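PDB 4TW5: Eps1p from Saccharomyces cerevisiae, which belongs to the thioredoxin clan and is built, in this fragment, from two thioredoxin-like domains joined in one chain. Local coordinates for residues Ser191-Val196 / Ala256-Tyr261; Ala195-Asn200 / Phe264-Phe269; Ile212-Glu215 / Leu221-Ile224. All blocks are in the same frame, centred on the assembly; numbering follows the deposited sequence.

How the interactions relate
Interactions 1 and 2 are neighbouring contacts, with centres about 9 Å apart, between the C-terminal end of helix 180-196 with the turn after it and helix 259-265 with its flanking residues, all in the second thioredoxin-like domain. They share A195 and V196, and L194 ties them together, its CD1 lying 3.5 Å from A265 CB. Both sit at the end of helix 180-196 remote from the C177-C180 disulfide, which lies at the start of that helix. Interaction 3 is separate, its centre about 25 Å from that of interaction 1 and about 26 Å from that of interaction 2. In sequence it falls between the two helices, in the stretch around the second disulfide of this domain, C206-C213.

Interaction 1. Residues Ser191-Val196 / Ala256-Tyr261; sequences SRQLAV and AKSDGY
Q193, near the end of helix 180-196, faces S258, where the chain turns toward helix 259-265, and their CA atoms are 8.7 Å apart, too far for backbone contact. Both segments belong to the second thioredoxin-like domain, and here one pair of long and short side chains spans the gap between helix 180-196 and the turn that leads into 259-265. Q193 holds its CG anti to the carbonyl carbon (chi1 -71°) and runs extended beyond it, which carries the amide the whole way across. S258 answers with a short arm: its OG stands between its own backbone N and carbonyl carbon, turned to the helix.

The amide also reaches away from this pair. Q193 NE2 donates to the backbone O of R116, in helix 107-118 of the first thioredoxin-like domain, so both ends of the buried amide are engaged and its flip is defined. D259 likewise reaches K98 through a salt bridge, while Y261 stacks on Y250 and meets F183 edge-to-face. At the centre, S258 OG donates to Q193 OE1 over 2.8 Å, arriving at a C=O...O angle of 136° and tilted 26° out of the carbonyl plane.

Interaction 2. Residues Ala195-Asn200 / Phe264-Phe269; sequences AVDDIN and FARRTF
D197 lays its carboxylate across the bent side chain of R266, the two side chains crossing at about a right angle. D197 OD2 comes within 3.0 Å of R266 CD, closer than to the charged nitrogens, and the salt bridge from D197 OD2 to R266 NH1 is long at 3.6 Å, with the carboxylate and guanidinium planes 19° apart. The stronger partners lie elsewhere: R116 for D197, E102 for R266.

D198, with positive phi, then closes helix 180-196 in a Schellman motif, its N bonding weakly to A195 O and I199 N reaching back to L194 O. The reversal delivers I199 toward helix 259-265. With CG2 anti to the backbone N and CD1 extended beyond CG1 (chi2 174°), I199 reaches 264-269 with two of its methyl groups: CG2 packs 4.3 Å from A265 CB, and CD1 lies 3.4 Å from A265 O and 3.6 Å from R266 CG.

The contact thus passes from an apolar inner part at I199 and A265 to a charged outer part. There D197 is shared by two arginines, R116 and R266, which would probably stabilise its negative charge and offset the closeness of the two guanidinium groups.

Interaction 3. Residues Ile212-Glu215 / Leu221-Ile224; sequences ICEE and LVKI
V222 rests its two methyl groups against one side of helix 210-215, overlapping both C213 and E214. The CG2 methyl meets C213 CB at 3.7 Å and comes within 4.2 Å of E214 CG, so it sits between the two side chains where they leave the helix. With CG1 anti to the backbone N (chi1 164°), the other methyl is carried further along the glutamate, to 3.9 Å from E214 OE2. E214 itself is extended beyond CG and crosses the valine at about a right angle; it offers its hydrocarbon part to one methyl and its carboxylate to the other.

The backbones approach to 6.9 Å between C213 CA and V222 CA, as a short irregular loop folds back on the helix it has just left. In this second thioredoxin-like domain the place is marked by a disulfide. C213 SG, beside its backbone N (chi1 -74°), is bonded to C206, leaving CB as the surface that V222 covers. F159 of strand 155-160 is touched by both C213 and L221, and L221 also lies on C206, so the loop and the disulfide share a core next to the sheet.

E214 also packs against E214 of the second subunit, which places this edge of the contact at a subunit interface. The contact is apolar packing of V222 on C213 CB, beside the C206-C213 disulfide, and it gives the E214 carboxylate a methyl group as neighbour; K223 NZ is 6.9 Å from E214 OE2, too far to pair, so within the two segments that carboxylate meets hydrocarbon and no opposite charge.

Interaction 1. Residues Ser191-Val196 / Ala256-Tyr261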
# COMPACT_ATOMS: atom_id res chain seq x y z
N SER A 191 -15.12 25.35 0.29
CA SER A 191 -15.98 24.71 -0.70
C SER A 191 -17.11 25.65 -1.13
O SER A 191 -17.45 25.72 -2.31
CB SER A 191 -16.56 23.41 -0.20
OG SER A 191 -17.62 23.64 0.70
N ARG A 192 -17.66 26.39 -0.19
CA ARG A 192 -18.78 27.26 -0.51
C ARG A 192 -18.30 28.50 -1.26
O ARG A 192 -18.95 28.94 -2.17
CB ARG A 192 -19.54 27.64 0.76
CG ARG A 192 -20.46 26.52 1.26
CD ARG A 192 -21.07 26.79 2.65
NE ARG A 192 -21.81 28.04 2.83
CZ ARG A 192 -23.02 28.30 2.33
NH1 ARG A 192 -23.64 27.39 1.61
NH2 ARG A 192 -23.61 29.45 2.59
N GLN A 193 -17.16 29.06 -0.90
CA GLN A 193 -16.65 30.23 -1.60
C GLN A 193 -16.29 29.90 -3.05
O GLN A 193 -16.61 30.66 -3.96
CB GLN A 193 -15.45 30.81 -0.84
CG GLN A 193 -15.83 31.47 0.49
CD GLN A 193 -14.64 32.14 1.16
OE1 GLN A 193 -13.59 31.54 1.30
NE2 GLN A 193 -14.80 33.39 1.56
N LEU A 194 -15.69 28.73 -3.28
CA LEU A 194 -15.29 28.33 -4.62
C LEU A 194 -16.50 27.97 -5.47
O LEU A 194 -16.41 27.97 -6.70
CB LEU A 194 -14.32 27.15 -4.58
CG LEU A 194 -12.90 27.58 -4.20
CD1 LEU A 194 -11.94 26.38 -4.19
CD2 LEU A 194 -12.40 28.69 -5.11
N ALA A 195 -17.60 27.62 -4.82
CA ALA A 195 -18.80 27.30 -5.56
C ALA A 195 -19.36 28.51 -6.35
O ALA A 195 -19.96 28.34 -7.40
CB ALA A 195 -19.86 26.75 -4.61
N VAL A 196 -19.14 29.73 -5.84
CA VAL A 196 -19.54 30.96 -6.53
C VAL A 196 -18.80 31.08 -7.85
O VAL A 196 -19.35 31.54 -8.86
CB VAL A 196 -19.26 32.23 -5.67
CG1 VAL A 196 -19.32 33.52 -6.51
CG2 VAL A 196 -20.23 32.31 -4.51
N ALA A 256 -5.35 28.46 8.77
CA ALA A 256 -6.72 28.34 9.26
C ALA A 256 -7.66 29.21 8.41
O ALA A 256 -8.88 29.11 8.49
CB ALA A 256 -6.81 28.71 10.69
N LYS A 257 -7.07 30.09 7.62
CA LYS A 257 -7.86 30.96 6.76
C LYS A 257 -8.13 30.31 5.42
O LYS A 257 -7.28 29.60 4.88
CB LYS A 257 -7.17 32.30 6.59
CG LYS A 257 -7.13 33.11 7.87
CD LYS A 257 -6.06 34.17 7.84
CE LYS A 257 -5.77 34.70 9.23
NZ LYS A 257 -4.86 35.88 9.20
N SER A 258 -9.32 30.57 4.88
CA SER A 258 -9.73 29.97 3.61
C SER A 258 -9.08 30.67 2.41
O SER A 258 -8.99 30.09 1.33
CB SER A 258 -11.23 30.02 3.46
OG SER A 258 -11.64 31.35 3.25
N ASP A 259 -8.59 31.89 2.63
CA ASP A 259 -8.29 32.81 1.53
C ASP A 259 -7.19 32.31 0.60
O ASP A 259 -7.34 32.38 -0.63
CB ASP A 259 -7.86 34.18 2.05
CG ASP A 259 -8.89 34.82 2.94
OD1 ASP A 259 -10.00 34.26 3.11
OD2 ASP A 259 -8.60 35.92 3.45
N GLY A 260 -6.10 31.82 1.19
CA GLY A 260 -4.98 31.32 0.41
C GLY A 260 -5.40 30.20 -0.52
O GLY A 260 -5.02 30.20 -1.70
N TYR A 261 -6.20 29.28 -0.01
CA TYR A 261 -6.69 28.16 -0.80
C TYR A 261 -7.65 28.60 -1.95
O TYR A 261 -7.56 28.10 -3.07
CB TYR A 261 -7.38 27.14 0.10
CG TYR A 261 -6.47 26.65 1.22
CD1 TYR A 261 -5.55 25.65 1.00
CD2 TYR A 261 -6.53 27.21 2.48
CE1 TYR A 261 -4.72 25.23 1.99
CE2 TYR A 261 -5.69 26.79 3.48
CZ TYR A 261 -4.79 25.79 3.23
OH TYR A 261 -3.95 25.35 4.22

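Interaction 2. Residues Ala195-Asn200 / Phe264-Phe269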
# COMPACT_ATOMS: atom_id res chain seq x y z
N ALA A 195 -17.60 27.62 -4.82
CA ALA A 195 -18.80 27.30 -5.56
C ALA A 195 -19.36 28.51 -6.35
O ALA A 195 -19.96 28.34 -7.40
CB ALA A 195 -19.86 26.75 -4.61
N VAL A 196 -19.14 29.73 -5.84
CA VAL A 196 -19.54 30.96 -6.53
C VAL A 196 -18.80 31.08 -7.85
O VAL A 196 -19.35 31.54 -8.86
CB VAL A 196 -19.26 32.23 -5.67
CG1 VAL A 196 -19.32 33.52 -6.51
CG2 VAL A 196 -20.23 32.31 -4.51
N ASP A 197 -17.55 30.65 -7.85
CA ASP A 197 -16.75 30.72 -9.06
C ASP A 197 -16.87 29.47 -9.88
O ASP A 197 -16.12 29.27 -10.83
CB ASP A 197 -15.30 30.98 -8.71
CG ASP A 197 -15.09 32.38 -8.19
OD1 ASP A 197 -15.56 33.33 -8.87
OD2 ASP A 197 -14.49 32.52 -7.10
N ASP A 198 -17.82 28.63 -9.51
CA ASP A 198 -18.09 27.41 -10.25
C ASP A 198 -16.81 26.55 -10.33
O ASP A 198 -16.52 25.93 -11.34
CB ASP A 198 -18.62 27.74 -11.64
CG ASP A 198 -19.35 26.57 -12.28
OD1 ASP A 198 -19.87 25.72 -11.54
OD2 ASP A 198 -19.38 26.49 -13.53
N ILE A 199 -16.02 26.59 -9.26
CA ILE A 199 -14.90 25.67 -9.04
C ILE A 199 -15.36 24.58 -8.08
O ILE A 199 -15.92 24.85 -7.00
CB ILE A 199 -13.66 26.43 -8.53
CG1 ILE A 199 -13.16 27.37 -9.64
CG2 ILE A 199 -12.54 25.46 -8.09
CD1 ILE A 199 -12.06 28.28 -9.22
N ASN A 200 -15.19 23.33 -8.48
CA ASN A 200 -15.63 22.23 -7.64
C ASN A 200 -14.62 21.94 -6.52
O ASN A 200 -13.45 22.34 -6.59
CB ASN A 200 -15.87 20.99 -8.50
CG ASN A 200 -17.06 21.17 -9.42
OD1 ASN A 200 -17.65 22.23 -9.46
ND2 ASN A 200 -17.41 20.14 -10.15
N PHE A 264 -5.61 30.31 -4.65
CA PHE A 264 -4.83 29.33 -5.38
C PHE A 264 -5.70 28.63 -6.41
O PHE A 264 -5.33 28.52 -7.58
CB PHE A 264 -4.21 28.30 -4.44
CG PHE A 264 -3.61 27.11 -5.14
CD1 PHE A 264 -2.38 27.21 -5.80
CD2 PHE A 264 -4.26 25.90 -5.12
CE1 PHE A 264 -1.81 26.11 -6.42
CE2 PHE A 264 -3.72 24.79 -5.74
CZ PHE A 264 -2.48 24.89 -6.40
N ALA A 265 -6.88 28.22 -5.98
CA ALA A 265 -7.80 27.50 -6.86
C ALA A 265 -8.25 28.35 -8.04
O ALA A 265 -8.73 27.83 -9.03
CB ALA A 265 -9.03 27.03 -6.08
N ARG A 266 -8.08 29.66 -7.92
CA ARG A 266 -8.57 30.60 -8.92
C ARG A 266 -7.48 31.13 -9.84
O ARG A 266 -7.78 31.85 -10.77
CB ARG A 266 -9.32 31.73 -8.21
CG ARG A 266 -10.81 31.45 -8.10
CD ARG A 266 -11.48 32.25 -7.03
NE ARG A 266 -10.85 33.53 -6.75
CZ ARG A 266 -11.10 34.67 -7.37
NH1 ARG A 266 -11.96 34.74 -8.39
NH2 ARG A 266 -10.46 35.76 -6.98
N ARG A 267 -6.24 30.75 -9.60
CA ARG A 267 -5.12 31.18 -10.44
C ARG A 267 -5.24 30.65 -11.86
O ARG A 267 -5.67 29.51 -12.07
CB ARG A 267 -3.79 30.66 -9.88
CG ARG A 267 -2.90 31.59 -9.05
CD ARG A 267 -1.87 30.71 -8.30
NE ARG A 267 -1.04 31.42 -7.31
CZ ARG A 267 -0.83 31.02 -6.05
NH1 ARG A 267 -1.45 29.95 -5.58
NH2 ARG A 267 -0.04 31.71 -5.24
N THR A 268 -4.90 31.50 -12.83
CA THR A 268 -4.74 31.10 -14.23
C THR A 268 -3.39 30.38 -14.38
O THR A 268 -2.35 30.95 -14.04
CB THR A 268 -4.80 32.31 -15.21
OG1 THR A 268 -6.13 32.84 -15.26
CG2 THR A 268 -4.32 31.91 -16.61
N PHE A 269 -3.39 29.16 -14.91
CA PHE A 269 -2.13 28.46 -15.11
C PHE A 269 -1.82 28.29 -16.60
O PHE A 269 -2.05 27.22 -17.17
CB PHE A 269 -2.12 27.09 -14.40
CG PHE A 269 -2.20 27.16 -12.88
CD1 PHE A 269 -3.41 27.38 -12.23
CD2 PHE A 269 -1.05 27.00 -12.10
CE1 PHE A 269 -3.48 27.44 -10.83
CE2 PHE A 269 -1.11 27.06 -10.70
CZ PHE A 269 -2.32 27.28 -10.07

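Interaction 3. Residues Ile212-Glu215 / Leu221-Ile224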
# COMPACT_ATOMS: atom_id res chain seq x y z
N ILE A 212 -3.21 5.37 -4.52
CA ILE A 212 -3.33 6.72 -5.05
C ILE A 212 -2.66 7.77 -4.16
O ILE A 212 -1.87 8.57 -4.63
CB ILE A 212 -4.79 7.07 -5.25
CG1 ILE A 212 -5.37 6.13 -6.32
CG2 ILE A 212 -4.92 8.51 -5.65
CD1 ILE A 212 -6.82 6.36 -6.61
N CYS A 213 -2.92 7.74 -2.87
CA CYS A 213 -2.32 8.73 -1.97
C CYS A 213 -0.78 8.57 -1.84
O CYS A 213 -0.05 9.54 -1.62
CB CYS A 213 -3.00 8.63 -0.61
SG CYS A 213 -4.69 9.35 -0.59
N GLU A 214 -0.30 7.34 -1.95
CA GLU A 214 1.14 7.11 -1.91
C GLU A 214 1.80 7.67 -3.16
O GLU A 214 2.78 8.40 -3.07
CB GLU A 214 1.43 5.61 -1.71
CG GLU A 214 1.33 5.23 -0.22
CD GLU A 214 1.11 3.73 0.04
OE1 GLU A 214 1.04 2.93 -0.92
OE2 GLU A 214 0.97 3.37 1.21
N GLU A 215 1.21 7.38 -4.31
CA GLU A 215 1.76 7.84 -5.58
C GLU A 215 1.77 9.36 -5.71
O GLU A 215 2.73 9.92 -6.23
CB GLU A 215 0.95 7.22 -6.71
CG GLU A 215 1.22 5.75 -6.92
CD GLU A 215 0.42 5.17 -8.07
OE1 GLU A 215 -0.56 5.81 -8.49
OE2 GLU A 215 0.79 4.08 -8.56
N LEU A 221 -0.64 10.13 5.04
CA LEU A 221 -2.03 10.12 5.47
C LEU A 221 -2.64 8.72 5.42
O LEU A 221 -3.73 8.50 5.94
CB LEU A 221 -2.88 11.07 4.61
CG LEU A 221 -2.41 12.51 4.38
CD1 LEU A 221 -3.55 13.37 3.80
CD2 LEU A 221 -1.79 13.14 5.60
N VAL A 222 -1.97 7.79 4.77
CA VAL A 222 -2.54 6.47 4.56
C VAL A 222 -2.57 5.66 5.85
O VAL A 222 -3.54 4.95 6.12
CB VAL A 222 -1.75 5.68 3.49
CG1 VAL A 222 -2.08 4.21 3.54
CG2 VAL A 222 -1.99 6.26 2.08
N LYS A 223 -1.53 5.82 6.66
CA LYS A 223 -1.28 4.90 7.79
C LYS A 223 -0.76 5.61 9.04
O LYS A 223 0.01 6.58 8.95
CB LYS A 223 -0.23 3.86 7.36
CG LYS A 223 -0.51 2.46 7.77
CD LYS A 223 -1.30 1.76 6.67
CE LYS A 223 -1.72 0.37 7.09
NZ LYS A 223 -2.38 -0.35 5.97
N ILE A 224 -1.13 5.08 10.20
CA ILE A 224 -0.53 5.45 11.49
C ILE A 224 0.96 5.04 11.52
O ILE A 224 1.27 3.92 11.15
CB ILE A 224 -1.24 4.73 12.69
CG1 ILE A 224 -2.70 5.13 12.85
CG2 ILE A 224 -0.48 4.98 13.99
CD1 ILE A 224 -2.89 6.56 13.27